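Side-chain contacts in tryptophan--tRNA ligase (Mycoplasma pneumoniae, PDB 2YY5), which probably catalyses the ATP-dependent attachment of tryptophan to its cognate tRNA, working as a homodimer with a class I synthetase catalytic domain: residues D149-G154 and Q159-T164; N236-A241 and A277-K282; N60-V65 and E312-C317. The protein carries 1 engineered substitution. All blocks are in the same frame, centred on the assembly; numbering follows the deposited sequence.

Contact 1 of 3, residues D149-G154 and Q159-T164. With WSA (5'-O-[(L-tryptophylamino)sulfonyl]adenosine), chain J.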
loop_
_atom_site.group_PDB
_atom_site.type_symbol
_atom_site.label_atom_id
_atom_site.label_comp_id
_atom_site.label_asym_id
_atom_site.label_seq_id
_atom_site.Cartn_x
_atom_site.Cartn_y
_atom_site.Cartn_z
ATOM N N ASP B 149 -12.228 19.351 -6.739
ATOM C CA ASP B 149 -12.128 20.726 -6.261
ATOM C C ASP B 149 -12.375 20.730 -4.755
ATOM O O ASP B 149 -11.657 21.390 -3.991
ATOM C CB ASP B 149 -13.166 21.607 -6.945
ATOM C CG ASP B 149 -12.837 21.874 -8.396
ATOM O OD1 ASP B 149 -13.770 21.837 -9.224
ATOM O OD2 ASP B 149 -11.657 22.132 -8.710
ATOM N N ILE B 150 -13.402 19.996 -4.332
ATOM C CA ILE B 150 -13.714 19.915 -2.920
ATOM C C ILE B 150 -13.859 18.473 -2.442
ATOM O O ILE B 150 -14.016 17.540 -3.234
ATOM C CB ILE B 150 -15.001 20.729 -2.550
ATOM C CG1 ILE B 150 -16.279 19.985 -2.962
ATOM C CG2 ILE B 150 -14.922 22.110 -3.180
ATOM C CD1 ILE B 150 -16.470 19.858 -4.420
ATOM N N VAL B 151 -13.776 18.302 -1.130
ATOM C CA VAL B 151 -13.894 17.000 -0.513
ATOM C C VAL B 151 -14.836 17.195 0.659
ATOM O O VAL B 151 -14.424 17.636 1.730
ATOM C CB VAL B 151 -12.519 16.493 -0.008
ATOM C CG1 VAL B 151 -12.670 15.150 0.681
ATOM C CG2 VAL B 151 -11.559 16.369 -1.170
ATOM N N PRO B 152 -16.129 16.903 0.456
ATOM C CA PRO B 152 -17.100 17.071 1.543
ATOM C C PRO B 152 -16.992 16.003 2.627
ATOM O O PRO B 152 -17.221 14.809 2.373
ATOM C CB PRO B 152 -18.442 17.072 0.812
ATOM C CG PRO B 152 -18.181 16.269 -0.414
ATOM C CD PRO B 152 -16.807 16.706 -0.838
ATOM N N VAL B 153 -16.646 16.445 3.836
ATOM C CA VAL B 153 -16.471 15.537 4.963
ATOM C C VAL B 153 -16.823 16.165 6.302
ATOM O O VAL B 153 -17.085 17.363 6.392
ATOM C CB VAL B 153 -15.010 15.073 5.064
ATOM C CG1 VAL B 153 -14.692 14.078 3.980
ATOM C CG2 VAL B 153 -14.099 16.280 4.941
ATOM N N GLY B 154 -16.803 15.337 7.343
ATOM C CA GLY B 154 -17.094 15.808 8.681
ATOM C C GLY B 154 -15.869 16.489 9.262
ATOM O O GLY B 154 -14.757 16.348 8.742
ATOM N N GLN B 159 -7.623 17.003 9.642
ATOM C CA GLN B 159 -6.191 16.708 9.605
ATOM C C GLN B 159 -5.833 15.948 8.334
ATOM O O GLN B 159 -4.786 16.191 7.727
ATOM C CB GLN B 159 -5.762 15.858 10.805
ATOM C CG GLN B 159 -5.141 16.614 11.965
ATOM C CD GLN B 159 -4.185 15.738 12.776
ATOM O OE1 GLN B 159 -4.519 14.614 13.160
ATOM N NE2 GLN B 159 -2.990 16.254 13.034
ATOM N N HIS B 160 -6.703 15.019 7.951
ATOM C CA HIS B 160 -6.482 14.211 6.762
ATOM C C HIS B 160 -6.432 15.075 5.512
ATOM O O HIS B 160 -5.578 14.871 4.646
ATOM C CB HIS B 160 -7.572 13.149 6.657
ATOM C CG HIS B 160 -7.479 12.102 7.722
ATOM N ND1 HIS B 160 -8.578 11.416 8.190
ATOM C CD2 HIS B 160 -6.411 11.618 8.400
ATOM C CE1 HIS B 160 -8.190 10.552 9.114
ATOM N NE2 HIS B 160 -6.879 10.655 9.261
ATOM N N LEU B 161 -7.335 16.049 5.416
ATOM C CA LEU B 161 -7.328 16.934 4.263
ATOM C C LEU B 161 -6.038 17.755 4.234
ATOM O O LEU B 161 -5.479 18.015 3.172
ATOM C CB LEU B 161 -8.557 17.843 4.274
ATOM C CG LEU B 161 -9.614 17.387 3.258
ATOM C CD1 LEU B 161 -9.008 17.421 1.873
ATOM C CD2 LEU B 161 -10.105 15.972 3.572
ATOM N N GLU B 162 -5.554 18.142 5.406
ATOM C CA GLU B 162 -4.318 18.902 5.496
ATOM C C GLU B 162 -3.129 18.039 5.057
ATOM O O GLU B 162 -2.294 18.500 4.276
ATOM C CB GLU B 162 -4.111 19.401 6.929
ATOM C CG GLU B 162 -5.291 20.206 7.468
ATOM C CD GLU B 162 -5.109 20.648 8.919
ATOM O OE1 GLU B 162 -4.796 19.796 9.785
ATOM O OE2 GLU B 162 -5.294 21.850 9.197
ATOM N N LEU B 163 -3.057 16.795 5.543
ATOM C CA LEU B 163 -1.960 15.882 5.185
ATOM C C LEU B 163 -1.975 15.683 3.673
ATOM O O LEU B 163 -0.930 15.626 3.018
ATOM C CB LEU B 163 -2.141 14.515 5.864
ATOM C CG LEU B 163 -0.921 13.625 6.173
ATOM C CD1 LEU B 163 -1.329 12.152 6.068
ATOM C CD2 LEU B 163 0.220 13.915 5.217
ATOM N N THR B 164 -3.182 15.590 3.124
ATOM C CA THR B 164 -3.356 15.393 1.698
ATOM C C THR B 164 -2.849 16.578 0.882
ATOM O O THR B 164 -2.288 16.402 -0.194
ATOM C CB THR B 164 -4.824 15.141 1.362
ATOM O OG1 THR B 164 -5.263 13.955 2.032
ATOM C CG2 THR B 164 -4.996 14.964 -0.128
HETATM C CD2 WSA J . -12.570 9.341 2.783
HETATM C CE3 WSA J . -13.449 10.414 2.884
HETATM C CZ3 WSA J . -13.336 11.478 1.998
HETATM C CH2 WSA J . -12.347 11.467 1.018
HETATM C CZ2 WSA J . -11.470 10.394 0.920
HETATM C CE2 WSA J . -11.584 9.329 1.807
HETATM N N11 WSA J . -10.913 8.186 1.932
HETATM C CD1 WSA J . -11.428 7.478 2.932
HETATM C CG WSA J . -12.443 8.145 3.479
HETATM C CB WSA J . -13.309 7.667 4.642
HETATM C CA WSA J . -13.189 8.597 5.852
HETATM N NH3 WSA J . -11.791 8.694 6.290
HETATM C C WSA J . -14.047 8.037 6.990
HETATM O O WSA J . -13.647 7.087 7.655
HETATM N NS WSA J . -15.220 8.622 7.210
HETATM S S WSA J . -16.205 7.618 8.035
HETATM O O1S WSA J . -16.433 6.360 7.251
HETATM O O2S WSA J . -15.585 7.252 9.352
HETATM O "O5'" WSA J . -17.433 8.331 8.221
HETATM C "C5'" WSA J . -18.078 8.887 7.070
HETATM C "C4'" WSA J . -18.300 10.401 7.138
HETATM O "O4'" WSA J . -19.058 10.729 8.316
HETATM C "C3'" WSA J . -17.006 11.217 7.210
HETATM O "O3'" WSA J . -17.145 12.408 6.429
HETATM C "C2'" WSA J . -16.945 11.576 8.693
HETATM O "O2'" WSA J . -16.196 12.783 8.866
HETATM C "C1'" WSA J . -18.426 11.867 8.923
HETATM N N9 WSA J . -18.723 11.885 10.376
HETATM C C8 WSA J . -18.406 10.914 11.229
HETATM N N7 WSA J . -18.865 11.216 12.441
HETATM C C5 WSA J . -19.482 12.393 12.358
HETATM C C4 WSA J . -19.381 12.823 11.041
HETATM N N3 WSA J . -19.929 14.000 10.696
HETATM C C2 WSA J . -20.558 14.741 11.592
HETATM N N1 WSA J . -20.673 14.357 12.851
HETATM C C6 WSA J . -20.150 13.194 13.268
HETATM N N6 WSA J . -20.281 12.802 14.535
#

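Contact 2 of 3, residues N236-A241 and A277-K282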
loop_
_atom_site.group_PDB
_atom_site.type_symbol
_atom_site.label_atom_id
_atom_site.label_comp_id
_atom_site.label_asym_id
_atom_site.label_seq_id
_atom_site.Cartn_x
_atom_site.Cartn_y
_atom_site.Cartn_z
ATOM N N ASN B 236 -31.998 24.533 32.453
ATOM C CA ASN B 236 -33.323 24.653 31.853
ATOM C C ASN B 236 -33.483 25.842 30.913
ATOM O O ASN B 236 -34.277 26.751 31.163
ATOM C CB ASN B 236 -34.404 24.691 32.935
ATOM C CG ASN B 236 -35.806 24.765 32.353
ATOM O OD1 ASN B 236 -36.340 25.850 32.129
ATOM N ND2 ASN B 236 -36.400 23.607 32.088
ATOM N N LYS B 237 -32.728 25.825 29.820
ATOM C CA LYS B 237 -32.795 26.891 28.830
ATOM C C LYS B 237 -32.454 26.325 27.462
ATOM O O LYS B 237 -31.312 25.941 27.215
ATOM C CB LYS B 237 -31.807 28.003 29.174
ATOM C CG LYS B 237 -32.127 29.323 28.493
ATOM C CD LYS B 237 -33.069 30.185 29.337
ATOM C CE LYS B 237 -34.398 29.494 29.639
ATOM N NZ LYS B 237 -35.207 30.257 30.637
ATOM N N ILE B 238 -33.443 26.266 26.574
ATOM C CA ILE B 238 -33.212 25.739 25.233
ATOM C C ILE B 238 -32.721 26.833 24.293
ATOM O O ILE B 238 -33.454 27.762 23.957
ATOM C CB ILE B 238 -34.488 25.096 24.654
ATOM C CG1 ILE B 238 -34.919 23.921 25.541
ATOM C CG2 ILE B 238 -34.224 24.599 23.241
ATOM C CD1 ILE B 238 -36.335 23.434 25.295
ATOM N N ARG B 239 -31.465 26.704 23.877
ATOM C CA ARG B 239 -30.824 27.656 22.981
ATOM C C ARG B 239 -29.547 27.017 22.457
ATOM O O ARG B 239 -29.137 25.961 22.943
ATOM C CB ARG B 239 -30.459 28.925 23.743
ATOM C CG ARG B 239 -29.469 28.688 24.876
ATOM C CD ARG B 239 -29.130 29.988 25.557
ATOM N NE ARG B 239 -29.101 29.849 27.007
ATOM C CZ ARG B 239 -29.403 30.834 27.846
ATOM N NH1 ARG B 239 -29.755 32.023 27.369
ATOM N NH2 ARG B 239 -29.366 30.629 29.156
ATOM N N PHE B 240 -28.919 27.658 21.476
ATOM C CA PHE B 240 -27.674 27.146 20.922
ATOM C C PHE B 240 -26.481 27.675 21.712
ATOM O O PHE B 240 -26.131 28.850 21.616
ATOM C CB PHE B 240 -27.523 27.542 19.449
ATOM C CG PHE B 240 -28.501 26.865 18.531
ATOM C CD1 PHE B 240 -29.796 27.356 18.382
ATOM C CD2 PHE B 240 -28.130 25.727 17.819
ATOM C CE1 PHE B 240 -30.711 26.721 17.534
ATOM C CE2 PHE B 240 -29.033 25.084 16.969
ATOM C CZ PHE B 240 -30.326 25.582 16.826
ATOM N N ALA B 241 -25.857 26.807 22.499
ATOM C CA ALA B 241 -24.700 27.211 23.292
ATOM C C ALA B 241 -23.707 26.070 23.398
ATOM O O ALA B 241 -23.463 25.547 24.481
ATOM C CB ALA B 241 -25.138 27.656 24.686
ATOM N N ALA B 277 -37.162 30.620 19.794
ATOM C CA ALA B 277 -38.397 31.314 20.157
ATOM C C ALA B 277 -39.499 30.300 20.477
ATOM O O ALA B 277 -40.286 30.490 21.400
ATOM C CB ALA B 277 -38.841 32.239 19.024
ATOM N N TYR B 278 -39.547 29.217 19.713
ATOM C CA TYR B 278 -40.545 28.184 19.928
ATOM C C TYR B 278 -40.348 27.476 21.273
ATOM O O TYR B 278 -41.293 27.296 22.045
ATOM C CB TYR B 278 -40.478 27.146 18.803
ATOM C CG TYR B 278 -41.462 26.015 18.994
ATOM C CD1 TYR B 278 -42.786 26.142 18.580
ATOM C CD2 TYR B 278 -41.087 24.845 19.651
ATOM C CE1 TYR B 278 -43.716 25.133 18.823
ATOM C CE2 TYR B 278 -42.008 23.836 19.900
ATOM C CZ TYR B 278 -43.321 23.986 19.483
ATOM O OH TYR B 278 -44.237 22.989 19.739
ATOM N N PHE B 279 -39.119 27.059 21.547
ATOM C CA PHE B 279 -38.826 26.356 22.790
ATOM C C PHE B 279 -38.663 27.304 23.962
ATOM O O PHE B 279 -38.377 26.888 25.092
ATOM C CB PHE B 279 -37.579 25.497 22.603
ATOM C CG PHE B 279 -37.816 24.304 21.737
ATOM C CD1 PHE B 279 -38.548 23.223 22.220
ATOM C CD2 PHE B 279 -37.375 24.283 20.417
ATOM C CE1 PHE B 279 -38.843 22.138 21.402
ATOM C CE2 PHE B 279 -37.664 23.204 19.589
ATOM C CZ PHE B 279 -38.401 22.130 20.082
ATOM N N SER B 280 -38.870 28.582 23.677
ATOM C CA SER B 280 -38.761 29.633 24.673
ATOM C C SER B 280 -39.573 29.329 25.936
ATOM O O SER B 280 -39.105 29.566 27.052
ATOM C CB SER B 280 -39.228 30.953 24.065
ATOM O OG SER B 280 -38.639 32.053 24.726
ATOM N N THR B 281 -40.782 28.800 25.757
ATOM C CA THR B 281 -41.657 28.491 26.885
ATOM C C THR B 281 -41.855 26.996 27.120
ATOM O O THR B 281 -42.817 26.596 27.780
ATOM C CB THR B 281 -43.062 29.102 26.681
ATOM O OG1 THR B 281 -43.736 28.409 25.620
ATOM C CG2 THR B 281 -42.955 30.577 26.328
ATOM N N LYS B 282 -40.953 26.172 26.601
ATOM C CA LYS B 282 -41.098 24.727 26.753
ATOM C C LYS B 282 -39.949 24.044 27.487
ATOM O O LYS B 282 -38.874 24.621 27.660
ATOM C CB LYS B 282 -41.308 24.104 25.372
ATOM C CG LYS B 282 -42.488 24.727 24.644
ATOM C CD LYS B 282 -42.636 24.228 23.232
ATOM C CE LYS B 282 -43.822 24.903 22.557
ATOM N NZ LYS B 282 -45.104 24.584 23.230
#

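Contact 3 of 3, residues N60-V65 and E312-C317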
loop_
_atom_site.group_PDB
_atom_site.type_symbol
_atom_site.label_atom_id
_atom_site.label_comp_id
_atom_site.label_asym_id
_atom_site.label_seq_id
_atom_site.Cartn_x
_atom_site.Cartn_y
_atom_site.Cartn_z
ATOM N N ASN B 60 -21.940 -5.404 4.726
ATOM C CA ASN B 60 -21.900 -3.968 4.969
ATOM C C ASN B 60 -21.720 -3.137 3.696
ATOM O O ASN B 60 -22.425 -2.141 3.510
ATOM C CB ASN B 60 -20.796 -3.640 5.977
ATOM C CG ASN B 60 -21.158 -4.045 7.398
ATOM O OD1 ASN B 60 -20.325 -3.965 8.307
ATOM N ND2 ASN B 60 -22.407 -4.472 7.601
ATOM N N ASN B 61 -20.782 -3.532 2.829
ATOM C CA ASN B 61 -20.565 -2.810 1.571
ATOM C C ASN B 61 -21.894 -2.738 0.814
ATOM O O ASN B 61 -22.259 -1.703 0.256
ATOM C CB ASN B 61 -19.510 -3.508 0.695
ATOM C CG ASN B 61 -18.103 -3.405 1.268
ATOM O OD1 ASN B 61 -17.846 -2.617 2.180
ATOM N ND2 ASN B 61 -17.181 -4.196 0.723
ATOM N N PHE B 62 -22.616 -3.850 0.808
ATOM C CA PHE B 62 -23.913 -3.921 0.156
ATOM C C PHE B 62 -24.886 -2.973 0.869
ATOM O O PHE B 62 -25.553 -2.154 0.239
ATOM C CB PHE B 62 -24.419 -5.374 0.205
ATOM C CG PHE B 62 -25.904 -5.526 -0.023
ATOM C CD1 PHE B 62 -26.739 -5.926 1.015
ATOM C CD2 PHE B 62 -26.463 -5.292 -1.276
ATOM C CE1 PHE B 62 -28.113 -6.095 0.808
ATOM C CE2 PHE B 62 -27.832 -5.457 -1.494
ATOM C CZ PHE B 62 -28.657 -5.861 -0.448
ATOM N N ASP B 63 -24.951 -3.083 2.188
ATOM C CA ASP B 63 -25.846 -2.247 2.974
ATOM C C ASP B 63 -25.600 -0.739 2.824
ATOM O O ASP B 63 -26.545 0.052 2.871
ATOM C CB ASP B 63 -25.770 -2.634 4.455
ATOM C CG ASP B 63 -26.440 -3.969 4.750
ATOM O OD1 ASP B 63 -27.431 -4.307 4.066
ATOM O OD2 ASP B 63 -25.985 -4.672 5.681
ATOM N N LEU B 64 -24.343 -0.336 2.654
ATOM C CA LEU B 64 -24.041 1.083 2.501
ATOM C C LEU B 64 -24.572 1.611 1.170
ATOM O O LEU B 64 -25.148 2.692 1.120
ATOM C CB LEU B 64 -22.532 1.340 2.586
ATOM C CG LEU B 64 -22.093 2.811 2.594
ATOM C CD1 LEU B 64 -22.638 3.525 3.824
ATOM C CD2 LEU B 64 -20.591 2.880 2.593
ATOM N N VAL B 65 -24.379 0.846 0.096
ATOM C CA VAL B 65 -24.853 1.271 -1.210
ATOM C C VAL B 65 -26.355 1.474 -1.179
ATOM O O VAL B 65 -26.865 2.434 -1.756
ATOM C CB VAL B 65 -24.504 0.256 -2.316
ATOM C CG1 VAL B 65 -25.145 0.677 -3.626
ATOM C CG2 VAL B 65 -22.999 0.194 -2.501
ATOM N N GLU B 312 -29.328 -6.885 -7.234
ATOM C CA GLU B 312 -28.972 -6.630 -8.634
ATOM C C GLU B 312 -28.708 -5.140 -8.844
ATOM O O GLU B 312 -27.745 -4.751 -9.507
ATOM C CB GLU B 312 -30.107 -7.090 -9.568
ATOM C CG GLU B 312 -31.509 -6.620 -9.138
ATOM C CD GLU B 312 -32.227 -5.752 -10.177
ATOM O OE1 GLU B 312 -33.342 -5.261 -9.874
ATOM O OE2 GLU B 312 -31.686 -5.564 -11.289
ATOM N N GLN B 313 -29.577 -4.316 -8.272
ATOM C CA GLN B 313 -29.450 -2.874 -8.371
ATOM C C GLN B 313 -28.106 -2.404 -7.826
ATOM O O GLN B 313 -27.445 -1.553 -8.418
ATOM C CB GLN B 313 -30.588 -2.199 -7.603
ATOM C CG GLN B 313 -31.859 -2.071 -8.417
ATOM C CD GLN B 313 -33.003 -1.473 -7.631
ATOM O OE1 GLN B 313 -32.832 -0.492 -6.909
ATOM N NE2 GLN B 313 -34.186 -2.051 -7.779
ATOM N N VAL B 314 -27.708 -2.957 -6.690
ATOM C CA VAL B 314 -26.445 -2.581 -6.091
ATOM C C VAL B 314 -25.294 -2.968 -7.004
ATOM O O VAL B 314 -24.386 -2.170 -7.254
ATOM C CB VAL B 314 -26.249 -3.267 -4.727
ATOM C CG1 VAL B 314 -24.794 -3.071 -4.244
ATOM C CG2 VAL B 314 -27.251 -2.689 -3.719
ATOM N N PHE B 315 -25.354 -4.194 -7.509
ATOM C CA PHE B 315 -24.322 -4.707 -8.381
ATOM C C PHE B 315 -24.153 -3.876 -9.651
ATOM O O PHE B 315 -23.037 -3.488 -9.993
ATOM C CB PHE B 315 -24.615 -6.163 -8.750
ATOM C CG PHE B 315 -23.564 -6.775 -9.615
ATOM C CD1 PHE B 315 -22.296 -7.045 -9.102
ATOM C CD2 PHE B 315 -23.810 -7.027 -10.962
ATOM C CE1 PHE B 315 -21.285 -7.551 -9.919
ATOM C CE2 PHE B 315 -22.802 -7.536 -11.791
ATOM C CZ PHE B 315 -21.542 -7.795 -11.267
ATOM N N ASN B 316 -25.252 -3.599 -10.348
ATOM C CA ASN B 316 -25.179 -2.818 -11.585
ATOM C C ASN B 316 -24.652 -1.411 -11.308
ATOM O O ASN B 316 -23.875 -0.838 -12.096
ATOM C CB ASN B 316 -26.561 -2.724 -12.255
ATOM C CG ASN B 316 -27.184 -4.089 -12.515
ATOM O OD1 ASN B 316 -26.501 -5.021 -12.942
ATOM N ND2 ASN B 316 -28.492 -4.206 -12.269
ATOM N N CYS B 317 -25.089 -0.861 -10.179
ATOM C CA CYS B 317 -24.684 0.466 -9.765
ATOM C C CYS B 317 -23.173 0.524 -9.585
ATOM O O CYS B 317 -22.492 1.391 -10.152
ATOM C CB CYS B 317 -25.363 0.832 -8.451
ATOM S SG CYS B 317 -24.738 2.356 -7.758
#

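Contact 1 of 3, residues D149-G154 and Q159-T164
Leu161 meets Val151 and Val153 through its two methyl branches, and both valines also touch the bound tryptophanyl-sulfamoyl adenosine (WSA). Leu161 CD2 packs against Val151 CG1 at 4.0 Å and reaches Val153 CG2 at 4.2 Å. Its other branch, CD1, lies alongside Val151 CG2 at 4.1 Å; the side chains of Val151 and Leu161 lie at an oblique angle to each other. With CG1 of Val151 anti to the backbone N (chi1 178°), that methyl touches Leu161 and also comes within 3.7 Å of WSA CH2. Val153 divides its branches instead: CG2 faces Leu161, while CG1 approaches WSA CZ3 at 3.5 Å. CH2 and CZ3 are neighbouring carbons of the six-membered indole ring. One residue on, Gly154 N gives a hydrogen bond to WSA O3' (3.1 Å, N-H...O angle 150°) and a weak one to O2', bent to 126°. Further out, Thr164 OG1 bonds to His160 O at 2.8 Å, on the opposite face of that carbonyl from Thr164 N. The backbone carrying Val151 is held by bonds to its neighbours: Ile150 with Arg6 and Leu8, Val151 with Gln183. Strand 150-152, helix 158-175 and strand 183-185 form a beta-alpha-beta unit of the class I catalytic fold, in which Phe184 also packs on Val153 and Leu161. The chemistry implies a division of labour: aliphatic methyls backed by the helix shape the wall beside the indole, whereas the ribose hydroxyls are met by the main-chain amide of Gly154.

Contact 2 of 3, residues N236-A241 and A277-K282
Ile238 overlaps the root of the Phe279 side chain, with two methyls set against the same side of the benzylic carbon. Its CG2 lies 3.5 Å from Phe279 CB, and its CD1 lies 3.6 Å from the same atom. CD1 also comes obliquely to the ring, 3.8 Å from Phe279 CD1. Further along, Ile238 CD1 sits 3.7 Å from the carbonyl O of Lys282, a van der Waals contact between a methyl and a main-chain carbonyl oxygen. The torsions account for this two-pronged grip: CG2 is anti to the backbone N of Ile238, while the CG1-CD1 arm (chi1 -61°, chi2 165°) is extended beside it. The closest backbone approach is between the same two residues, with CA of Ile238 and CA of Phe279 6.2 Å apart. The contact belongs to the helical region that, in bacterial tryptophanyl-tRNA synthetases, probably forms the anticodon-binding part. Here the loop between helices 220-228 and 246-259 is joined to residues 279-282 at the end of the segment 277-282. Leu252 of helix 246-259 and Leu287 of helix 284-308 also pack on Ile238, as does Tyr284. On the far segment, Tyr278 CD2 stands 3.6 Å above the plane of the Phe279 ring, over its centre. Lys282 CE in turn rests against one face of the Tyr278 ring, offset toward its rim. Lys282 N bonds to Phe279 O at 3.1 Å. Polar anchors flank the isoleucine on its own loop, where Lys237 N bonds to Tyr284 OH and Phe240 N to Glu276 OE1.

Contact 3 of 3, residues N60-V65 and E312-C317
Asp63 OD1 is gripped by Arg66 NH1 in a salt bridge and, over a longer and weaker ion pair, by Arg306 NH1, while the adjacent Phe62 and, two residues on, Val65 engage Val314. Each methyl of Val314 has its own main partner. CG2 lies 3.6 Å from Phe62 CE2 and 3.7 Å from Phe62 CD2, approaching the ring obliquely. CG1 packs on Val65 CG1 at 3.8 Å, and Val65 CG1 also comes near Cys317 SG at 4.5 Å, one helical turn along. Phe62 gets there because its CG is anti to the backbone N (chi1 161°), which carries the ring over to Val314, whose side chain it crosses at about a right angle. The segment axes of 60-65 and 312-317 also cross nearly perpendicularly, at 88°, with a closest approach of 10.0 Å. Leu80 of strand 78-82 touches both Val65 and Cys317, and Phe62 makes a cation-pi contact with Arg311. The start of helix 311-340 thus meets helix 54-71 through apolar groups, a phenyl ring, two valines and a cysteine, while the charge of Arg311 is met by the Phe62 ring and that of Asp63 lies off the interface.

In the fold
All three contacts are buried and mainly apolar across their segments, but they occupy different levels of the fold. Contact 1, centred 11 Å from the chain centre, lies in the catalytic core and alone touches the ligand. Contact 3, 17 Å out and on the opposite side of that centre, joins helix 54-71 to helix 311-340 beside strand 78-82. Contact 2, 30 Å out, lies among peripheral helices. Contact 1 pairs aliphatic methyls, with main-chain bonds to the ligand; contact 3 adds an aromatic ring and a thiol, with a cation-pi neighbour; contact 2 sets one isoleucine on a phenylalanine and a carbonyl oxygen. The loop closed by contact 3 encloses both others, and none of them touch.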